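Local coordinates for protein importin-95 (Chaetomium thermophilum, PDB 4XRI) that probably serves as a nuclear import receptor of the importin beta family that carries protein cargo and binds a small GTPase, at residues A[203-215]-A[248-260]. The protein carries 2 engineered substitutions. Numbering follows the deposited sequence.
Sequences RFAAITALGDSLE and GAFGCLNRIMALY. With SO4 (sulfate ion), chain D.
Cys252 packs against the bare backbone of Gly211. Its SG lies anti to the backbone N (chi1 -166°), which places the sulfur 3.6 Å from Gly211 CA. Gly211 CA and Cys252 CA are 4.4 Å apart. Ile207, Leu210 and Leu214 complete the hole around this knob. Leu214 is the answering knob, set among Cys252, Arg255, Ile256 and Leu259. Its CD1 touches Ile256 CG1 at 3.6 Å, and these two side chains cross at about a right angle. The same methyl also meets the CB of Arg255. From there the arginine runs extended from CG to NE and forms a salt bridge with Asp212, NH1 to OD1 2.9 Å. OD1 lies about in the plane of the guanidinium group, beyond its rim, but the hydrogen bond is bent, with 141° at the hydrogen. Near the start of the contact, Ile207 lays CG1 3.7 Å from Ala249 CA and CG2 3.9 Å from Gly248 CA. Gly248 lets this branched side chain lie close to the backbone. At the other end, Leu259 CD1 rests on Glu215 CG, while the Glu215 carboxylate pairs with Arg175. Away from this interface, Arg203 NH1 donates to two sulfate oxygens, weakly to O1. The segments 203-212 and 248-260 run nearly parallel, 11° apart. Side-by-side packing of near-parallel helices is characteristic of the HEAT-repeat solenoid of importin beta.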
ATOM      1  N   ARG A 203       9.724  34.045  12.434  1.00 43.84           N
ATOM      2  CA  ARG A 203       8.818  33.195  13.202  1.00 45.77           C
ATOM      3  C   ARG A 203       8.353  31.981  12.404  1.00 33.98           C
ATOM      4  O   ARG A 203       8.305  30.868  12.933  1.00 37.84           O
ATOM      5  CB  ARG A 203       7.602  33.991  13.682  1.00 46.36           C
ATOM      6  CG  ARG A 203       7.858  34.855  14.909  1.00 51.43           C
ATOM      7  CD  ARG A 203       6.562  35.439  15.457  1.00 55.12           C
ATOM      8  NE  ARG A 203       5.742  34.436  16.130  1.00 47.85           N
ATOM      9  CZ  ARG A 203       4.496  34.644  16.547  1.00 53.84           C
ATOM     10  NH1 ARG A 203       3.920  35.822  16.349  1.00 52.20           N
ATOM     11  NH2 ARG A 203       3.824  33.675  17.153  1.00 57.53           N
ATOM     12  N   PHE A 204       8.021  32.192  11.133  1.00 38.39           N
ATOM     13  CA  PHE A 204       7.577  31.089  10.285  1.00 41.12           C
ATOM     14  C   PHE A 204       8.697  30.082  10.054  1.00 44.77           C
ATOM     15  O   PHE A 204       8.478  28.872  10.099  1.00 44.13           O
ATOM     16  CB  PHE A 204       7.066  31.592   8.936  1.00 42.96           C
ATOM     17  CG  PHE A 204       6.704  30.485   7.988  1.00 47.85           C
ATOM     18  CD1 PHE A 204       5.629  29.659   8.258  1.00 44.84           C
ATOM     19  CD2 PHE A 204       7.445  30.260   6.839  1.00 55.55           C
ATOM     20  CE1 PHE A 204       5.290  28.634   7.402  1.00 43.93           C
ATOM     21  CE2 PHE A 204       7.111  29.231   5.975  1.00 61.91           C
ATOM     22  CZ  PHE A 204       6.029  28.418   6.258  1.00 57.01           C
ATOM     23  N   ALA A 205       9.897  30.595   9.804  1.00 47.30           N
ATOM     24  CA  ALA A 205      11.065  29.751   9.592  1.00 42.37           C
ATOM     25  C   ALA A 205      11.375  28.951  10.853  1.00 32.89           C
ATOM     26  O   ALA A 205      11.752  27.782  10.785  1.00 37.60           O
ATOM     27  CB  ALA A 205      12.263  30.593   9.188  1.00 39.17           C
ATOM     28  N   ALA A 206      11.200  29.593  12.004  1.00 40.48           N
ATOM     29  CA  ALA A 206      11.511  28.975  13.286  1.00 41.40           C
ATOM     30  C   ALA A 206      10.519  27.878  13.653  1.00 40.48           C
ATOM     31  O   ALA A 206      10.914  26.807  14.113  1.00 41.48           O
ATOM     32  CB  ALA A 206      11.549  30.030  14.375  1.00 35.32           C
ATOM     33  N   ILE A 207       9.231  28.144  13.457  1.00 44.75           N
ATOM     34  CA  ILE A 207       8.207  27.167  13.805  1.00 45.26           C
ATOM     35  C   ILE A 207       8.280  25.970  12.856  1.00 39.36           C
ATOM     36  O   ILE A 207       8.014  24.835  13.249  1.00 35.16           O
ATOM     37  CB  ILE A 207       6.783  27.789  13.785  1.00 40.41           C
ATOM     38  CG1 ILE A 207       5.779  26.864  14.478  1.00 45.07           C
ATOM     39  CG2 ILE A 207       6.334  28.134  12.372  1.00 41.53           C
ATOM     40  CD1 ILE A 207       5.970  26.761  15.968  1.00 40.88           C
ATOM     41  N   THR A 208       8.672  26.230  11.612  1.00 40.59           N
ATOM     42  CA  THR A 208       8.852  25.176  10.623  1.00 39.45           C
ATOM     43  C   THR A 208      10.038  24.303  11.007  1.00 41.28           C
ATOM     44  O   THR A 208       9.982  23.076  10.915  1.00 40.44           O
ATOM     45  CB  THR A 208       9.078  25.751   9.212  1.00 44.43           C
ATOM     46  OG1 THR A 208       8.003  26.634   8.880  1.00 49.48           O
ATOM     47  CG2 THR A 208       9.155  24.630   8.182  1.00 45.54           C
ATOM     48  N   ALA A 209      11.111  24.956  11.440  1.00 48.16           N
ATOM     49  CA  ALA A 209      12.324  24.263  11.851  1.00 45.53           C
ATOM     50  C   ALA A 209      12.064  23.410  13.087  1.00 41.36           C
ATOM     51  O   ALA A 209      12.598  22.306  13.213  1.00 44.26           O
ATOM     52  CB  ALA A 209      13.439  25.259  12.116  1.00 33.50           C
ATOM     53  N   LEU A 210      11.242  23.927  13.997  1.00 43.20           N
ATOM     54  CA  LEU A 210      10.850  23.178  15.185  1.00 42.69           C
ATOM     55  C   LEU A 210      10.108  21.906  14.792  1.00 37.26           C
ATOM     56  O   LEU A 210      10.363  20.834  15.337  1.00 42.77           O
ATOM     57  CB  LEU A 210       9.986  24.039  16.110  1.00 42.04           C
ATOM     58  CG  LEU A 210       9.388  23.329  17.328  1.00 45.92           C
ATOM     59  CD1 LEU A 210      10.479  22.682  18.165  1.00 40.63           C
ATOM     60  CD2 LEU A 210       8.568  24.304  18.165  1.00 35.62           C
ATOM     61  N   GLY A 211       9.196  22.035  13.834  1.00 41.78           N
ATOM     62  CA  GLY A 211       8.458  20.900  13.318  1.00 41.53           C
ATOM     63  C   GLY A 211       9.390  19.853  12.742  1.00 46.49           C
ATOM     64  O   GLY A 211       9.242  18.664  13.008  1.00 45.35           O
ATOM     65  N   ASP A 212      10.366  20.305  11.962  1.00 46.46           N
ATOM     66  CA  ASP A 212      11.342  19.411  11.348  1.00 43.93           C
ATOM     67  C   ASP A 212      12.271  18.779  12.383  1.00 40.50           C
ATOM     68  O   ASP A 212      12.834  17.712  12.151  1.00 42.10           O
ATOM     69  CB  ASP A 212      12.173  20.163  10.300  1.00 48.68           C
ATOM     70  CG  ASP A 212      11.368  20.532   9.067  1.00 53.02           C
ATOM     71  OD1 ASP A 212      10.324  19.890   8.820  1.00 54.76           O
ATOM     72  OD2 ASP A 212      11.783  21.458   8.339  1.00 51.12           O
ATOM     73  N   SER A 213      12.425  19.435  13.526  1.00 39.69           N
ATOM     74  CA  SER A 213      13.410  19.005  14.515  1.00 45.33           C
ATOM     75  C   SER A 213      12.788  18.237  15.677  1.00 47.66           C
ATOM     76  O   SER A 213      13.468  17.941  16.658  1.00 45.66           O
ATOM     77  CB  SER A 213      14.174  20.215  15.056  1.00 48.01           C
ATOM     78  OG  SER A 213      14.723  20.987  14.004  1.00 49.35           O
ATOM     79  N   LEU A 214      11.507  17.906  15.553  1.00 42.99           N
ATOM     80  CA  LEU A 214      10.740  17.332  16.659  1.00 50.60           C
ATOM     81  C   LEU A 214      11.345  16.059  17.239  1.00 52.75           C
ATOM     82  O   LEU A 214      11.497  15.942  18.455  1.00 56.80           O
ATOM     83  CB  LEU A 214       9.308  17.054  16.208  1.00 53.22           C
ATOM     84  CG  LEU A 214       8.377  18.259  16.320  1.00 67.42           C
ATOM     85  CD1 LEU A 214       6.986  17.918  15.820  1.00 78.54           C
ATOM     86  CD2 LEU A 214       8.329  18.743  17.762  1.00 66.66           C
ATOM     87  N   GLU A 215      11.682  15.113  16.368  1.00 47.50           N
ATOM     88  CA  GLU A 215      12.281  13.858  16.804  1.00 60.02           C
ATOM     89  C   GLU A 215      13.566  14.104  17.591  1.00 61.52           C
ATOM     90  O   GLU A 215      13.832  13.427  18.583  1.00 64.51           O
ATOM     91  CB  GLU A 215      12.561  12.948  15.605  1.00 58.44           C
ATOM     92  CG  GLU A 215      11.314  12.512  14.854  1.00 67.41           C
ATOM     93  CD  GLU A 215      11.571  11.355  13.906  1.00 82.61           C
ATOM     94  OE1 GLU A 215      12.752  11.016  13.681  1.00 85.94           O
ATOM     95  OE2 GLU A 215      10.588  10.780  13.392  1.00 88.29           O
ATOM     96  N   GLY A 248       2.364  26.804   9.895  1.00 46.11           N
ATOM     97  CA  GLY A 248       3.551  26.151  10.414  1.00 44.04           C
ATOM     98  C   GLY A 248       3.291  25.565  11.787  1.00 40.88           C
ATOM     99  O   GLY A 248       3.734  24.459  12.098  1.00 39.55           O
ATOM    100  N   ALA A 249       2.553  26.309  12.604  1.00 42.34           N
ATOM    101  CA  ALA A 249       2.223  25.877  13.960  1.00 42.44           C
ATOM    102  C   ALA A 249       1.373  24.610  13.971  1.00 43.72           C
ATOM    103  O   ALA A 249       1.656  23.667  14.717  1.00 39.48           O
ATOM    104  CB  ALA A 249       1.508  26.985  14.699  1.00 43.54           C
ATOM    105  N   PHE A 250       0.335  24.589  13.141  1.00 38.84           N
ATOM    106  CA  PHE A 250      -0.581  23.453  13.097  1.00 42.25           C
ATOM    107  C   PHE A 250       0.075  22.215  12.505  1.00 41.87           C
ATOM    108  O   PHE A 250      -0.209  21.092  12.920  1.00 41.91           O
ATOM    109  CB  PHE A 250      -1.836  23.802  12.302  1.00 40.14           C
ATOM    110  CG  PHE A 250      -2.899  24.465  13.122  1.00 32.00           C
ATOM    111  CD1 PHE A 250      -3.636  23.732  14.035  1.00 41.72           C
ATOM    112  CD2 PHE A 250      -3.159  25.817  12.990  1.00 39.26           C
ATOM    113  CE1 PHE A 250      -4.615  24.330  14.797  1.00 35.59           C
ATOM    114  CE2 PHE A 250      -4.140  26.424  13.750  1.00 45.94           C
ATOM    115  CZ  PHE A 250      -4.868  25.679  14.656  1.00 40.88           C
ATOM    116  N   GLY A 251       0.960  22.429  11.539  1.00 41.71           N
ATOM    117  CA  GLY A 251       1.731  21.344  10.964  1.00 40.39           C
ATOM    118  C   GLY A 251       2.637  20.745  12.019  1.00 41.67           C
ATOM    119  O   GLY A 251       2.796  19.529  12.105  1.00 48.29           O
ATOM    120  N   CYS A 252       3.233  21.616  12.827  1.00 44.81           N
ATOM    121  CA  CYS A 252       4.065  21.202  13.950  1.00 48.49           C
ATOM    122  C   CYS A 252       3.241  20.399  14.951  1.00 48.18           C
ATOM    123  O   CYS A 252       3.679  19.365  15.456  1.00 45.46           O
ATOM    124  CB  CYS A 252       4.683  22.429  14.629  1.00 51.55           C
ATOM    125  SG  CYS A 252       6.032  22.092  15.766  1.00 65.44           S
ATOM    126  N   LEU A 253       2.036  20.890  15.225  1.00 47.65           N
ATOM    127  CA  LEU A 253       1.143  20.273  16.194  1.00 41.67           C
ATOM    128  C   LEU A 253       0.709  18.879  15.738  1.00 36.05           C
ATOM    129  O   LEU A 253       0.614  17.952  16.544  1.00 35.85           O
ATOM    130  CB  LEU A 253      -0.075  21.170  16.422  1.00 39.17           C
ATOM    131  CG  LEU A 253      -0.900  20.951  17.688  1.00 48.08           C
ATOM    132  CD1 LEU A 253       0.013  20.883  18.903  1.00 48.56           C
ATOM    133  CD2 LEU A 253      -1.920  22.075  17.843  1.00 40.36           C
ATOM    134  N   ASN A 254       0.452  18.740  14.440  1.00 36.54           N
ATOM    135  CA  ASN A 254       0.048  17.463  13.860  1.00 37.87           C
ATOM    136  C   ASN A 254       1.135  16.408  13.987  1.00 38.76           C
ATOM    137  O   ASN A 254       0.850  15.236  14.235  1.00 44.34           O
ATOM    138  CB  ASN A 254      -0.328  17.637  12.388  1.00 38.20           C
ATOM    139  CG  ASN A 254      -1.571  18.487  12.203  1.00 43.42           C
ATOM    140  OD1 ASN A 254      -2.293  18.764  13.159  1.00 40.55           O
ATOM    141  ND2 ASN A 254      -1.827  18.905  10.969  1.00 41.54           N
ATOM    142  N   ARG A 255       2.382  16.832  13.817  1.00 39.95           N
ATOM    143  CA  ARG A 255       3.516  15.930  13.953  1.00 42.33           C
ATOM    144  C   ARG A 255       3.727  15.551  15.414  1.00 40.77           C
ATOM    145  O   ARG A 255       4.092  14.415  15.723  1.00 42.93           O
ATOM    146  CB  ARG A 255       4.783  16.563  13.370  1.00 56.30           C
ATOM    147  CG  ARG A 255       4.815  16.527  11.856  1.00 69.82           C
ATOM    148  CD  ARG A 255       5.987  17.294  11.270  1.00 78.24           C
ATOM    149  NE  ARG A 255       5.840  17.407   9.820  1.00 81.41           N
ATOM    150  CZ  ARG A 255       6.767  17.884   8.998  1.00 81.72           C
ATOM    151  NH1 ARG A 255       7.932  18.302   9.474  1.00 77.49           N
ATOM    152  NH2 ARG A 255       6.526  17.941   7.694  1.00 84.02           N
ATOM    153  N   ILE A 256       3.487  16.505  16.307  1.00 39.19           N
ATOM    154  CA  ILE A 256       3.583  16.254  17.740  1.00 40.23           C
ATOM    155  C   ILE A 256       2.577  15.190  18.171  1.00 47.86           C
ATOM    156  O   ILE A 256       2.921  14.245  18.886  1.00 45.12           O
ATOM    157  CB  ILE A 256       3.353  17.543  18.556  1.00 43.23           C
ATOM    158  CG1 ILE A 256       4.576  18.460  18.454  1.00 44.86           C
ATOM    159  CG2 ILE A 256       3.058  17.214  20.013  1.00 38.43           C
ATOM    160  CD1 ILE A 256       4.353  19.841  19.019  1.00 40.51           C
ATOM    161  N   MET A 257       1.334  15.345  17.722  1.00 43.89           N
ATOM    162  CA  MET A 257       0.282  14.383  18.028  1.00 43.77           C
ATOM    163  C   MET A 257       0.615  12.996  17.481  1.00 42.77           C
ATOM    164  O   MET A 257       0.407  11.989  18.155  1.00 43.01           O
ATOM    165  CB  MET A 257      -1.056  14.859  17.461  1.00 38.94           C
ATOM    166  CG  MET A 257      -2.219  13.893  17.707  1.00 40.09           C
ATOM    167  SD  MET A 257      -2.552  13.621  19.461  1.00 44.49           S
ATOM    168  CE  MET A 257      -2.937  15.286  19.991  1.00 33.59           C
ATOM    169  N   ALA A 258       1.143  12.957  16.260  1.00 40.91           N
ATOM    170  CA  ALA A 258       1.474  11.697  15.598  1.00 43.66           C
ATOM    171  C   ALA A 258       2.595  10.964  16.327  1.00 40.24           C
ATOM    172  O   ALA A 258       2.610   9.735  16.394  1.00 48.97           O
ATOM    173  CB  ALA A 258       1.866  11.948  14.150  1.00 44.31           C
ATOM    174  N   LEU A 259       3.525  11.730  16.883  1.00 43.29           N
ATOM    175  CA  LEU A 259       4.686  11.160  17.553  1.00 46.00           C
ATOM    176  C   LEU A 259       4.474  10.955  19.049  1.00 44.33           C
ATOM    177  O   LEU A 259       4.982   9.994  19.624  1.00 46.00           O
ATOM    178  CB  LEU A 259       5.910  12.053  17.340  1.00 48.05           C
ATOM    179  CG  LEU A 259       6.563  12.080  15.959  1.00 52.62           C
ATOM    180  CD1 LEU A 259       7.407  13.335  15.814  1.00 52.93           C
ATOM    181  CD2 LEU A 259       7.420  10.840  15.756  1.00 63.16           C
ATOM    182  N   TYR A 260       3.731  11.858  19.682  1.00 43.27           N
ATOM    183  CA  TYR A 260       3.692  11.883  21.138  1.00 46.00           C
ATOM    184  C   TYR A 260       2.288  11.901  21.720  1.00 43.95           C
ATOM    185  O   TYR A 260       2.033  12.582  22.711  1.00 39.82           O
ATOM    186  CB  TYR A 260       4.475  13.093  21.647  1.00 48.66           C
ATOM    187  CG  TYR A 260       5.863  13.174  21.066  1.00 49.17           C
ATOM    188  CD1 TYR A 260       6.789  12.172  21.307  1.00 48.75           C
ATOM    189  CD2 TYR A 260       6.245  14.245  20.268  1.00 48.60           C
ATOM    190  CE1 TYR A 260       8.059  12.230  20.772  1.00 54.59           C
ATOM    191  CE2 TYR A 260       7.517  14.315  19.731  1.00 49.50           C
ATOM    192  CZ  TYR A 260       8.418  13.303  19.987  1.00 51.66           C
ATOM    193  OH  TYR A 260       9.683  13.362  19.455  1.00 50.40           O
TER
HETATM  194  S   SO4 D 903       1.007  37.506  17.380  0.94 64.71           S
HETATM  195  O1  SO4 D 903       1.817  37.706  16.184  0.94 65.31           O
HETATM  196  O2  SO4 D 903       1.283  36.187  17.941  0.94 72.47           O
HETATM  197  O3  SO4 D 903       1.329  38.532  18.367  0.94 66.05           O
HETATM  198  O4  SO4 D 903      -0.404  37.605  17.024  0.94 66.72           O